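Local structure of uncharacterized protein (Trypanosoma congolense, 4E40) at residues Glu54-Lys59 with Glu99-Glu104; Arg88-Val93 with Ala237-Thr242; Glu106-Lys111 with Thr221-Ala226. The protein is the haptoglobin-hemoglobin receptor of the trypanosome surface, here its helical-bundle part, and probably takes up hemoglobin in complex with haptoglobin as a source of heme. All blocks are in the same frame, centred on the assembly; numbering follows the deposited sequence. Where two conformers were deposited one is given.

Interaction 1: residues Glu54-Lys59 with Glu99-Glu104; sequences EDILAK and EHVKEE. Unlike the reference sequence in segment 54-59: D55 (reference Glu).
In the elongated helical bundle of the receptor, I56 and L57 of helix 28-73 meet V101 and K102 of helix 82-147. The two helices run antiparallel, their local axes 165° apart and 10.0 Å from each other at closest approach, and L57 and K102 have the nearest CA atoms. On the buried side, CG2 of I56 touches CG1 of V101 at 3.6 Å. Both methyls belong to branches set anti to their own backbone N (V101 chi1 175°), and both CB atoms point across the interface. L57 starts off along the flank of its helix, yet its tip bends inward: CD1 lies 3.6 Å from CG of K102 and 4.2 Å from CG1 of V101. K102 lends only the aliphatic root of its chain, since a bend at chi3 (53°) turns the rest away and carries the amine clear of the leucine. Q229 of helix 192-246 also packs on V101. K52, one turn before I56, binds heme b in another structure of this protein; none is bound here. With no hydrogen bond or salt bridge between the segments, the join depends on methyl and methylene packing, hydrophobic inside and edged by a lysine outside.

Interaction 2: residues Arg88-Val93 with Ala237-Thr242; sequences RKAAAV and AEEAET
A90 and A240 face each other where helix 82-147 runs antiparallel to helix 192-246, and their small side chains allow a close approach. The local axes come within 7.8 Å at an angle of 155°, and the CA atoms of A90 and A240 are 5.4 Å apart. Both CB atoms point into the interface, 4.1 Å from each other. The A90 methyl also reaches the opposing main chain, with its CB 3.9 Å from A240 N, while the methyl of A240 also reaches the following residue, its CB 4.4 Å from CB of A91. These three buried alanines form the tight part of the contact. No side chain longer than one carbon stands between the backbones here, consistent with the short axis separation.

The other flank is looser and exposed. There E239 leaves its helix with CG anti to the backbone N (chi1 -166°) and continues extended, which brings the carboxylate alongside A90. OE1 of E239 stops 3.8 Å from CB of A90, a packing contact of an oxygen with a methyl rather than a polar bond. At the root of the same side chain, CB of E239 is 4.2 Å from CB of A90. No hydrogen bond links the two segments.

Helix 28-73 completes the buried side: A91 packs on A67 and V71, and A237 on A63 and A67. In the conformer given, E241 OE1 makes a salt bridge with R66 of that helix, while R88 binds the carbonyls of L77 and D78 in the connection between helices 28-73 and 82-147. The alanine contact thus belongs to a three-helix packing near this turn.

Interaction 3: residues Glu106-Lys111 with Thr221-Ala226; sequences EIVAKK and TALEKA
V108 and I107 of helix 82-147 both press on the methyl of A222 on helix 192-246, from directions roughly at right angles. CG2 of I107 and CG2 of V108 each stand 3.8 Å from CB of A222, yet the two residues present different branches. In I107 the methyl CG2 is anti to the backbone N, and CG1 lies beside that nitrogen. V108 fills the same two positions, but here the branch beside the nitrogen, CG2, does the touching, while CG1 is anti to N. That same CG2 lies 3.8 Å from L223 N and 3.9 Å from L223 CG.

The helices are antiparallel within the receptor's long bundle, with local axes 8.9 Å apart and inclined at 160°; V108 and A222 have the nearest CA atoms, 6.0 Å from each other. L223 sets off along the flank of its helix, and its chi1 of -91°, well off the staggered value, leaves CG beside the backbone N, where it meets V108 CG2, with CD2 a little farther. Helix 28-73 covers this side, with K52, S53 and I56 touching L223 and S53 also touching V108. K52 is a heme b-binding residue, although no heme is bound to this chain. Beyond the apolar patch, K111 NZ forms a salt bridge with E218 of helix 192-246, adding a charged tie between the same two helices.

From the N terminus, helix 28-73 comes first, and interaction 1 closes the hairpin it makes with helix 82-147, joining segments 40 residues apart. Interactions 2 and 3 both tie helix 82-147 to helix 192-246. The loop of interaction 3 is nested inside that of interaction 2, while interactions 1 and 2 cross because their segments alternate along the chain. Interaction 1 closes before interaction 3 opens, yet their centres are only 9 Å apart and they touch: CB of E104 lies 3.7 Å from CB of A226. Interaction 2 sits farther along the bundle, its centre 18 Å from that of interaction 1 and 25 Å from that of interaction 3.

Interaction 1: residues Glu54-Lys59 with Glu99-Glu104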
ATOM      1  N   GLU A  54      12.624 -14.142  -9.381  1.00 19.48           N
ATOM      2  CA  GLU A  54      13.707 -14.244 -10.277  1.00 20.07           C
ATOM      3  C   GLU A  54      14.438 -15.585 -10.116  1.00 18.88           C
ATOM      4  O   GLU A  54      14.877 -16.159 -11.119  1.00 18.59           O
ATOM      5  CB  GLU A  54      14.701 -13.115  -9.959  1.00 21.61           C
ATOM      6  CG  GLU A  54      14.174 -11.760 -10.417  1.00 23.40           C
ATOM      7  CD  GLU A  54      15.191 -10.608 -10.142  1.00 32.66           C
ATOM      8  OE1 GLU A  54      16.285 -10.833  -9.570  1.00 33.18           O
ATOM      9  OE2 GLU A  54      14.942  -9.485 -10.555  1.00 31.02           O
ATOM     10  N   ASP A  55      14.520 -16.074  -8.865  0.50 19.87           N
ATOM     11  CA  ASP A  55      15.154 -17.354  -8.588  0.50 20.70           C
ATOM     12  C   ASP A  55      14.332 -18.445  -9.250  0.50 18.04           C
ATOM     13  O   ASP A  55      14.889 -19.337  -9.880  0.50 17.74           O
ATOM     14  CB  ASP A  55      15.226 -17.641  -7.080  0.50 23.07           C
ATOM     15  CG  ASP A  55      16.047 -18.899  -6.757  0.50 28.13           C
ATOM     16  OD1 ASP A  55      17.224 -18.983  -7.174  0.50 32.31           O
ATOM     17  OD2 ASP A  55      15.541 -19.807  -6.068  0.50 31.74           O
ATOM     18  N   ILE A  56      13.009 -18.335  -9.103  1.00 17.44           N
ATOM     19  CA  ILE A  56      12.088 -19.322  -9.724  1.00 17.37           C
ATOM     20  C   ILE A  56      12.309 -19.382 -11.238  1.00 16.78           C
ATOM     21  O   ILE A  56      12.394 -20.478 -11.806  1.00 16.21           O
ATOM     22  CB  ILE A  56      10.617 -18.956  -9.388  1.00 17.72           C
ATOM     23  CG1 ILE A  56      10.404 -19.371  -7.939  1.00 20.31           C
ATOM     24  CG2 ILE A  56       9.663 -19.734 -10.307  1.00 17.69           C
ATOM     25  CD1 ILE A  56       9.114 -18.790  -7.404  1.00 20.38           C
ATOM     26  N   LEU A  57      12.471 -18.207 -11.861  1.00 16.46           N
ATOM     27  CA  LEU A  57      12.657 -18.160 -13.310  1.00 17.00           C
ATOM     28  C   LEU A  57      13.997 -18.796 -13.693  1.00 16.36           C
ATOM     29  O   LEU A  57      14.059 -19.515 -14.666  1.00 18.34           O
ATOM     30  CB  LEU A  57      12.636 -16.699 -13.792  1.00 18.60           C
ATOM     31  CG  LEU A  57      12.486 -16.661 -15.318  1.00 22.79           C
ATOM     32  CD1 LEU A  57      11.402 -17.543 -15.966  1.00 27.24           C
ATOM     33  CD2 LEU A  57      12.268 -15.213 -15.739  1.00 24.89           C
ATOM     34  N   ALA A  58      15.035 -18.493 -12.944  1.00 17.17           N
ATOM     35  CA  ALA A  58      16.367 -19.076 -13.247  1.00 17.18           C
ATOM     36  C   ALA A  58      16.332 -20.611 -13.094  1.00 17.60           C
ATOM     37  O   ALA A  58      16.832 -21.329 -13.953  1.00 18.73           O
ATOM     38  CB  ALA A  58      17.388 -18.423 -12.332  1.00 17.75           C
ATOM     39  N   LYS A  59      15.673 -21.121 -12.026  1.00 18.30           N
ATOM     40  CA  LYS A  59      15.590 -22.600 -11.903  1.00 18.65           C
ATOM     41  C   LYS A  59      14.792 -23.230 -13.029  1.00 17.75           C
ATOM     42  O   LYS A  59      15.088 -24.326 -13.472  1.00 18.29           O
ATOM     43  CB  LYS A  59      14.953 -22.962 -10.537  1.00 19.71           C
ATOM     44  CG  LYS A  59      15.893 -22.759  -9.376  1.00 24.31           C
ATOM     45  CD  LYS A  59      15.137 -23.004  -8.066  1.00 28.14           C
ATOM     46  CE  LYS A  59      16.005 -23.028  -6.795  1.00 36.38           C
ATOM     47  NZ  LYS A  59      17.358 -22.447  -7.048  1.00 41.83           N
ATOM     48  N   GLU A  99       6.394 -21.826 -19.775  1.00 13.99           N
ATOM     49  CA  GLU A  99       5.596 -20.679 -20.244  1.00 14.63           C
ATOM     50  C   GLU A  99       4.679 -20.130 -19.151  1.00 14.80           C
ATOM     51  O   GLU A  99       4.537 -18.930 -19.018  1.00 15.68           O
ATOM     52  CB  GLU A  99       4.737 -21.114 -21.443  1.00 15.11           C
ATOM     53  CG  GLU A  99       5.540 -21.507 -22.697  1.00 16.18           C
ATOM     54  CD  GLU A  99       4.588 -22.037 -23.786  1.00 16.59           C
ATOM     55  OE1 GLU A  99       3.745 -21.272 -24.215  1.00 20.59           O
ATOM     56  OE2 GLU A  99       4.700 -23.228 -24.110  1.00 22.10           O
ATOM     57  N   HIS A 100       4.172 -21.049 -18.300  1.00 15.58           N
ATOM     58  CA  HIS A 100       3.338 -20.547 -17.200  1.00 14.48           C
ATOM     59  C   HIS A 100       4.133 -19.957 -16.049  1.00 14.43           C
ATOM     60  O   HIS A 100       3.702 -18.991 -15.467  1.00 16.34           O
ATOM     61  CB  HIS A 100       2.394 -21.649 -16.676  1.00 14.90           C
ATOM     62  CG  HIS A 100       1.594 -22.287 -17.738  1.00 16.10           C
ATOM     63  ND1 HIS A 100       0.719 -21.566 -18.555  1.00 19.32           N
ATOM     64  CD2 HIS A 100       1.467 -23.612 -18.083  1.00 17.04           C
ATOM     65  CE1 HIS A 100       0.123 -22.424 -19.397  1.00 18.01           C
ATOM     66  NE2 HIS A 100       0.559 -23.687 -19.110  1.00 18.93           N
ATOM     67  N   VAL A 101       5.297 -20.531 -15.753  1.00 16.10           N
ATOM     68  CA  VAL A 101       6.214 -19.895 -14.806  1.00 15.42           C
ATOM     69  C   VAL A 101       6.444 -18.437 -15.203  1.00 16.00           C
ATOM     70  O   VAL A 101       6.328 -17.512 -14.384  1.00 15.93           O
ATOM     71  CB  VAL A 101       7.580 -20.614 -14.725  1.00 15.77           C
ATOM     72  CG1 VAL A 101       8.558 -19.806 -13.783  1.00 16.49           C
ATOM     73  CG2 VAL A 101       7.395 -22.016 -14.113  1.00 17.83           C
ATOM     74  N   LYS A 102       6.747 -18.227 -16.482  1.00 15.89           N
ATOM     75  CA  LYS A 102       7.052 -16.879 -16.960  1.00 16.04           C
ATOM     76  C   LYS A 102       5.832 -15.963 -16.847  1.00 17.07           C
ATOM     77  O   LYS A 102       5.954 -14.814 -16.445  1.00 16.60           O
ATOM     78  CB  LYS A 102       7.509 -16.946 -18.418  1.00 16.69           C
ATOM     79  CG  LYS A 102       8.902 -17.534 -18.553  1.00 18.32           C
ATOM     80  CD  LYS A 102       9.242 -17.841 -20.008  1.00 22.96           C
ATOM     81  CE  LYS A 102       9.039 -16.642 -20.895  1.00 24.49           C
ATOM     82  NZ  LYS A 102       9.895 -16.791 -22.106  1.00 38.22           N
ATOM     83  N   GLU A 103       4.634 -16.484 -17.184  1.00 16.45           N
ATOM     84  CA  GLU A 103       3.399 -15.697 -17.009  1.00 16.99           C
ATOM     85  C   GLU A 103       3.185 -15.277 -15.572  1.00 17.13           C
ATOM     86  O   GLU A 103       2.919 -14.087 -15.268  1.00 17.44           O
ATOM     87  CB  GLU A 103       2.209 -16.566 -17.467  1.00 17.59           C
ATOM     88  CG  GLU A 103       2.104 -16.727 -18.968  1.00 17.00           C
ATOM     89  CD  GLU A 103       1.272 -17.927 -19.442  1.00 18.08           C
ATOM     90  OE1 GLU A 103       0.825 -18.703 -18.554  1.00 20.46           O
ATOM     91  OE2 GLU A 103       1.136 -18.136 -20.634  1.00 20.33           O
ATOM     92  N   GLU A 104       3.380 -16.214 -14.641  1.00 16.06           N
ATOM     93  CA  GLU A 104       3.218 -15.857 -13.206  1.00 18.04           C
ATOM     94  C   GLU A 104       4.273 -14.924 -12.661  1.00 17.71           C
ATOM     95  O   GLU A 104       3.939 -14.028 -11.879  1.00 18.42           O
ATOM     96  CB  GLU A 104       3.090 -17.094 -12.331  1.00 19.65           C
ATOM     97  CG  GLU A 104       1.941 -18.013 -12.767  1.00 22.18           C
ATOM     98  CD  GLU A 104       0.570 -17.363 -12.615  1.00 28.00           C
ATOM     99  OE1 GLU A 104       0.446 -16.400 -11.822  1.00 27.37           O
ATOM    100  OE2 GLU A 104      -0.364 -17.861 -13.283  1.00 30.54           O
TER

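Interaction 2: residues Arg88-Val93 with Ala237-Thr242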
ATOM      1  N   ARG A  88      10.842 -37.223 -24.868  1.00 22.42           N
ATOM      2  CA  ARG A  88      10.329 -36.118 -25.693  1.00 21.47           C
ATOM      3  C   ARG A  88       9.056 -35.566 -25.054  1.00 21.08           C
ATOM      4  O   ARG A  88       8.868 -34.345 -25.016  1.00 21.30           O
ATOM      5  CB  ARG A  88      10.038 -36.586 -27.131  1.00 23.00           C
ATOM      6  CG  ARG A  88      11.359 -36.888 -27.892  1.00 25.73           C
ATOM      7  CD  ARG A  88      11.103 -37.943 -28.968  1.00 28.54           C
ATOM      8  NE  ARG A  88      12.407 -38.298 -29.542  1.00 33.25           N
ATOM      9  CZ  ARG A  88      12.682 -39.403 -30.224  1.00 35.29           C
ATOM     10  NH1 ARG A  88      13.915 -39.569 -30.673  1.00 37.80           N
ATOM     11  NH2 ARG A  88      11.749 -40.352 -30.455  1.00 34.14           N
ATOM     12  N   LYS A  89       8.213 -36.460 -24.536  1.00 21.83           N
ATOM     13  CA  LYS A  89       6.965 -35.948 -23.933  1.00 22.56           C
ATOM     14  C   LYS A  89       7.218 -35.175 -22.664  1.00 21.34           C
ATOM     15  O   LYS A  89       6.583 -34.114 -22.435  1.00 19.93           O
ATOM     16  CB  LYS A  89       6.016 -37.096 -23.622  1.00 26.52           C
ATOM     17  CG  LYS A  89       5.398 -37.714 -24.872  1.00 32.22           C
ATOM     18  CD  LYS A  89       4.513 -38.888 -24.476  1.00 37.87           C
ATOM     19  CE  LYS A  89       4.343 -39.815 -25.654  1.00 39.59           C
ATOM     20  NZ  LYS A  89       3.643 -41.089 -25.287  1.00 46.76           N
ATOM     21  N   ALA A  90       8.109 -35.703 -21.813  1.00 19.51           N
ATOM     22  CA  ALA A  90       8.447 -35.019 -20.573  1.00 19.52           C
ATOM     23  C   ALA A  90       9.077 -33.657 -20.842  1.00 19.86           C
ATOM     24  O   ALA A  90       8.805 -32.675 -20.178  1.00 18.91           O
ATOM     25  CB  ALA A  90       9.377 -35.876 -19.721  1.00 21.00           C
ATOM     26  N   ALA A  91      10.009 -33.617 -21.800  1.00 19.75           N
ATOM     27  CA  ALA A  91      10.606 -32.314 -22.109  1.00 18.38           C
ATOM     28  C   ALA A  91       9.619 -31.283 -22.652  1.00 18.34           C
ATOM     29  O   ALA A  91       9.715 -30.091 -22.358  1.00 17.90           O
ATOM     30  CB  ALA A  91      11.750 -32.527 -23.143  1.00 18.25           C
ATOM     31  N   ALA A  92       8.618 -31.755 -23.423  1.00 18.36           N
ATOM     32  CA  ALA A  92       7.570 -30.867 -23.931  1.00 18.05           C
ATOM     33  C   ALA A  92       6.749 -30.341 -22.746  1.00 17.91           C
ATOM     34  O   ALA A  92       6.493 -29.134 -22.661  1.00 17.08           O
ATOM     35  CB  ALA A  92       6.627 -31.669 -24.854  1.00 19.06           C
ATOM     36  N   VAL A  93       6.472 -31.215 -21.789  1.00 17.55           N
ATOM     37  CA  VAL A  93       5.802 -30.731 -20.510  1.00 17.31           C
ATOM     38  C   VAL A  93       6.609 -29.652 -19.780  1.00 16.88           C
ATOM     39  O   VAL A  93       6.086 -28.622 -19.351  1.00 16.80           O
ATOM     40  CB  VAL A  93       5.492 -31.911 -19.564  1.00 17.07           C
ATOM     41  CG1 VAL A  93       5.132 -31.430 -18.164  1.00 18.61           C
ATOM     42  CG2 VAL A  93       4.312 -32.709 -20.163  1.00 20.01           C
ATOM     43  N   ALA A 237      11.416 -32.335 -16.254  1.00 19.69           N
ATOM     44  CA  ALA A 237      12.836 -32.374 -16.669  1.00 20.55           C
ATOM     45  C   ALA A 237      13.596 -33.551 -16.044  1.00 22.17           C
ATOM     46  O   ALA A 237      14.417 -34.166 -16.726  1.00 23.26           O
ATOM     47  CB  ALA A 237      13.527 -31.044 -16.373  1.00 20.81           C
ATOM     48  N   GLU A 238      13.346 -33.855 -14.783  0.50 22.73           N
ATOM     49  CA  GLU A 238      13.961 -35.002 -14.155  0.50 25.54           C
ATOM     50  C   GLU A 238      13.626 -36.290 -14.930  0.50 24.77           C
ATOM     51  O   GLU A 238      14.510 -37.102 -15.297  0.50 23.91           O
ATOM     52  CB  GLU A 238      13.537 -35.096 -12.695  0.50 26.47           C
ATOM     53  CG  GLU A 238      14.134 -34.048 -11.777  0.50 28.81           C
ATOM     54  CD  GLU A 238      13.395 -33.975 -10.445  0.50 31.04           C
ATOM     55  OE1 GLU A 238      12.712 -34.965 -10.093  0.50 34.06           O
ATOM     56  OE2 GLU A 238      13.475 -32.935  -9.752  0.50 33.97           O
ATOM     57  N   GLU A 239      12.343 -36.473 -15.240  1.00 24.63           N
ATOM     58  CA  GLU A 239      11.968 -37.646 -16.038  1.00 27.13           C
ATOM     59  C   GLU A 239      12.697 -37.712 -17.370  1.00 25.27           C
ATOM     60  O   GLU A 239      13.193 -38.790 -17.783  1.00 26.57           O
ATOM     61  CB  GLU A 239      10.424 -37.790 -16.187  1.00 27.33           C
ATOM     62  CG  GLU A 239      10.172 -39.221 -16.722  1.00 30.47           C
ATOM     63  CD  GLU A 239       8.808 -39.482 -17.337  1.00 33.86           C
ATOM     64  OE1 GLU A 239       7.978 -38.550 -17.472  1.00 35.88           O
ATOM     65  OE2 GLU A 239       8.632 -40.664 -17.740  1.00 32.46           O
ATOM     66  N   ALA A 240      12.792 -36.581 -18.061  1.00 24.45           N
ATOM     67  CA  ALA A 240      13.494 -36.542 -19.331  1.00 24.71           C
ATOM     68  C   ALA A 240      14.959 -37.000 -19.126  1.00 27.02           C
ATOM     69  O   ALA A 240      15.459 -37.788 -19.928  1.00 27.69           O
ATOM     70  CB  ALA A 240      13.428 -35.168 -19.980  1.00 24.64           C
ATOM     71  N   GLU A 241      15.625 -36.510 -18.085  0.50 29.11           N
ATOM     72  CA  GLU A 241      17.026 -36.903 -17.827  0.50 31.26           C
ATOM     73  C   GLU A 241      17.110 -38.388 -17.475  0.50 33.63           C
ATOM     74  O   GLU A 241      17.864 -39.144 -18.114  0.50 32.80           O
ATOM     75  CB  GLU A 241      17.651 -36.033 -16.721  0.50 33.32           C
ATOM     76  CG  GLU A 241      17.753 -34.558 -17.087  0.50 36.92           C
ATOM     77  CD  GLU A 241      18.580 -33.739 -16.106  0.50 40.92           C
ATOM     78  OE1 GLU A 241      18.035 -33.260 -15.085  0.50 45.19           O
ATOM     79  OE2 GLU A 241      19.773 -33.538 -16.386  0.50 43.21           O
ATOM     80  N   THR A 242      16.328 -38.806 -16.483  1.00 32.05           N
ATOM     81  CA  THR A 242      16.361 -40.186 -16.015  1.00 34.72           C
ATOM     82  C   THR A 242      16.118 -41.175 -17.169  1.00 35.26           C
ATOM     83  O   THR A 242      16.897 -42.131 -17.373  1.00 35.69           O
ATOM     84  CB  THR A 242      15.325 -40.410 -14.883  1.00 34.68           C
ATOM     85  OG1 THR A 242      15.683 -39.625 -13.759  1.00 37.53           O
ATOM     86  CG2 THR A 242      15.338 -41.867 -14.415  1.00 36.95           C
TER

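Interaction 3: residues Glu106-Lys111 with Thr221-Ala226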
ATOM      1  N   GLU A 106       5.843 -12.703 -14.442  1.00 18.02           N
ATOM      2  CA  GLU A 106       5.449 -11.378 -14.974  1.00 20.56           C
ATOM      3  C   GLU A 106       4.384 -10.705 -14.157  1.00 21.40           C
ATOM      4  O   GLU A 106       4.437  -9.473 -13.957  1.00 21.97           O
ATOM      5  CB  GLU A 106       4.997 -11.492 -16.439  1.00 22.93           C
ATOM      6  CG  GLU A 106       6.182 -11.557 -17.368  1.00 31.63           C
ATOM      7  CD  GLU A 106       7.244 -10.475 -17.003  1.00 35.39           C
ATOM      8  OE1 GLU A 106       6.901  -9.260 -16.789  1.00 38.49           O
ATOM      9  OE2 GLU A 106       8.404 -10.890 -16.890  1.00 30.36           O
ATOM     10  N   ILE A 107       3.408 -11.488 -13.672  1.00 17.95           N
ATOM     11  CA  ILE A 107       2.423 -10.913 -12.777  1.00 19.42           C
ATOM     12  C   ILE A 107       3.062 -10.424 -11.487  1.00 19.63           C
ATOM     13  O   ILE A 107       2.692  -9.298 -11.037  1.00 19.60           O
ATOM     14  CB  ILE A 107       1.280 -11.887 -12.466  1.00 19.58           C
ATOM     15  CG1 ILE A 107       0.485 -12.080 -13.718  1.00 22.04           C
ATOM     16  CG2 ILE A 107       0.357 -11.281 -11.352  1.00 18.62           C
ATOM     17  CD1 ILE A 107      -0.517 -13.222 -13.623  1.00 25.87           C
ATOM     18  N   VAL A 108       3.981 -11.188 -10.889  1.00 19.51           N
ATOM     19  CA  VAL A 108       4.706 -10.796  -9.679  1.00 19.01           C
ATOM     20  C   VAL A 108       5.434  -9.460  -9.945  1.00 20.32           C
ATOM     21  O   VAL A 108       5.379  -8.544  -9.121  1.00 20.83           O
ATOM     22  CB  VAL A 108       5.725 -11.848  -9.231  1.00 20.51           C
ATOM     23  CG1 VAL A 108       6.624 -11.251  -8.095  1.00 19.74           C
ATOM     24  CG2 VAL A 108       4.972 -13.079  -8.733  1.00 20.25           C
ATOM     25  N   ALA A 109       6.054  -9.335 -11.100  1.00 19.49           N
ATOM     26  CA  ALA A 109       6.800  -8.096 -11.401  1.00 19.57           C
ATOM     27  C   ALA A 109       5.850  -6.943 -11.474  1.00 19.53           C
ATOM     28  O   ALA A 109       6.200  -5.821 -11.010  1.00 20.73           O
ATOM     29  CB  ALA A 109       7.504  -8.253 -12.778  1.00 20.41           C
ATOM     30  N   LYS A 110       4.667  -7.146 -12.084  1.00 18.99           N
ATOM     31  CA  LYS A 110       3.673  -6.081 -12.243  1.00 20.35           C
ATOM     32  C   LYS A 110       3.212  -5.618 -10.867  1.00 19.76           C
ATOM     33  O   LYS A 110       3.096  -4.395 -10.636  1.00 22.68           O
ATOM     34  CB  LYS A 110       2.464  -6.522 -13.082  1.00 22.91           C
ATOM     35  CG  LYS A 110       2.787  -6.732 -14.568  1.00 31.68           C
ATOM     36  CD  LYS A 110       1.614  -7.299 -15.387  1.00 37.76           C
ATOM     37  CE  LYS A 110       2.016  -7.615 -16.846  1.00 40.41           C
ATOM     38  NZ  LYS A 110       2.889  -6.577 -17.447  1.00 48.74           N
ATOM     39  N   LYS A 111       2.993  -6.583  -9.972  1.00 18.93           N
ATOM     40  CA  LYS A 111       2.492  -6.220  -8.621  1.00 18.37           C
ATOM     41  C   LYS A 111       3.543  -5.521  -7.826  1.00 17.90           C
ATOM     42  O   LYS A 111       3.203  -4.611  -7.004  1.00 18.90           O
ATOM     43  CB  LYS A 111       1.976  -7.460  -7.831  1.00 18.47           C
ATOM     44  CG  LYS A 111       0.863  -8.174  -8.542  1.00 19.87           C
ATOM     45  CD  LYS A 111      -0.387  -7.385  -8.849  1.00 22.89           C
ATOM     46  CE  LYS A 111      -1.127  -8.122  -9.950  1.00 28.38           C
ATOM     47  NZ  LYS A 111      -2.534  -7.684 -10.021  1.00 34.36           N
ATOM     48  N   THR A 221      -0.343 -14.696  -4.558  1.00 23.84           N
ATOM     49  CA  THR A 221      -1.074 -15.744  -5.317  1.00 24.99           C
ATOM     50  C   THR A 221      -0.266 -16.147  -6.571  1.00 26.84           C
ATOM     51  O   THR A 221      -0.107 -17.330  -6.896  1.00 26.15           O
ATOM     52  CB  THR A 221      -2.457 -15.276  -5.685  1.00 29.55           C
ATOM     53  OG1 THR A 221      -3.198 -15.173  -4.463  1.00 31.16           O
ATOM     54  CG2 THR A 221      -3.151 -16.242  -6.641  1.00 30.26           C
ATOM     55  N   ALA A 222       0.286 -15.148  -7.231  1.00 22.98           N
ATOM     56  CA  ALA A 222       1.149 -15.489  -8.418  1.00 21.96           C
ATOM     57  C   ALA A 222       2.439 -16.190  -8.078  1.00 23.67           C
ATOM     58  O   ALA A 222       2.901 -17.047  -8.863  1.00 23.99           O
ATOM     59  CB  ALA A 222       1.405 -14.186  -9.219  1.00 21.65           C
ATOM     60  N   LEU A 223       3.104 -15.866  -6.983  1.00 20.97           N
ATOM     61  CA  LEU A 223       4.284 -16.568  -6.604  1.00 23.86           C
ATOM     62  C   LEU A 223       3.870 -18.021  -6.356  1.00 24.52           C
ATOM     63  O   LEU A 223       4.629 -18.884  -6.756  1.00 24.50           O
ATOM     64  CB  LEU A 223       4.968 -16.053  -5.324  1.00 24.35           C
ATOM     65  CG  LEU A 223       6.037 -14.977  -5.439  1.00 31.30           C
ATOM     66  CD1 LEU A 223       6.405 -14.358  -4.100  1.00 32.85           C
ATOM     67  CD2 LEU A 223       7.277 -15.429  -6.186  1.00 29.92           C
ATOM     68  N   GLU A 224       2.724 -18.250  -5.685  1.00 24.71           N
ATOM     69  CA  GLU A 224       2.255 -19.659  -5.419  1.00 24.68           C
ATOM     70  C   GLU A 224       2.106 -20.411  -6.762  1.00 24.35           C
ATOM     71  O   GLU A 224       2.560 -21.576  -6.860  1.00 23.02           O
ATOM     72  CB  GLU A 224       0.915 -19.717  -4.617  1.00 28.73           C
ATOM     73  CG  GLU A 224       1.020 -19.257  -3.146  1.00 34.55           C
ATOM     74  CD  GLU A 224      -0.294 -18.668  -2.574  1.00 39.75           C
ATOM     75  OE1 GLU A 224      -1.387 -18.815  -3.203  1.00 40.67           O
ATOM     76  OE2 GLU A 224      -0.232 -17.998  -1.503  1.00 38.25           O
ATOM     77  N   LYS A 225       1.455 -19.795  -7.735  1.00 21.44           N
ATOM     78  CA  LYS A 225       1.206 -20.442  -9.033  1.00 20.64           C
ATOM     79  C   LYS A 225       2.574 -20.682  -9.699  1.00 18.85           C
ATOM     80  O   LYS A 225       2.793 -21.739 -10.313  1.00 16.49           O
ATOM     81  CB  LYS A 225       0.245 -19.642  -9.899  1.00 22.26           C
ATOM     82  CG  LYS A 225      -1.194 -19.483  -9.288  1.00 27.10           C
ATOM     83  CD  LYS A 225      -2.127 -18.802 -10.319  1.00 28.57           C
ATOM     84  CE  LYS A 225      -3.518 -18.456  -9.798  1.00 36.45           C
ATOM     85  NZ  LYS A 225      -4.424 -19.627  -9.969  1.00 40.34           N
ATOM     86  N   ALA A 226       3.475 -19.691  -9.596  1.00 17.82           N
ATOM     87  CA  ALA A 226       4.803 -19.888 -10.224  1.00 17.15           C
ATOM     88  C   ALA A 226       5.528 -21.056  -9.606  1.00 17.54           C
ATOM     89  O   ALA A 226       6.165 -21.818 -10.311  1.00 17.24           O
ATOM     90  CB  ALA A 226       5.602 -18.548 -10.080  1.00 16.60           C
TER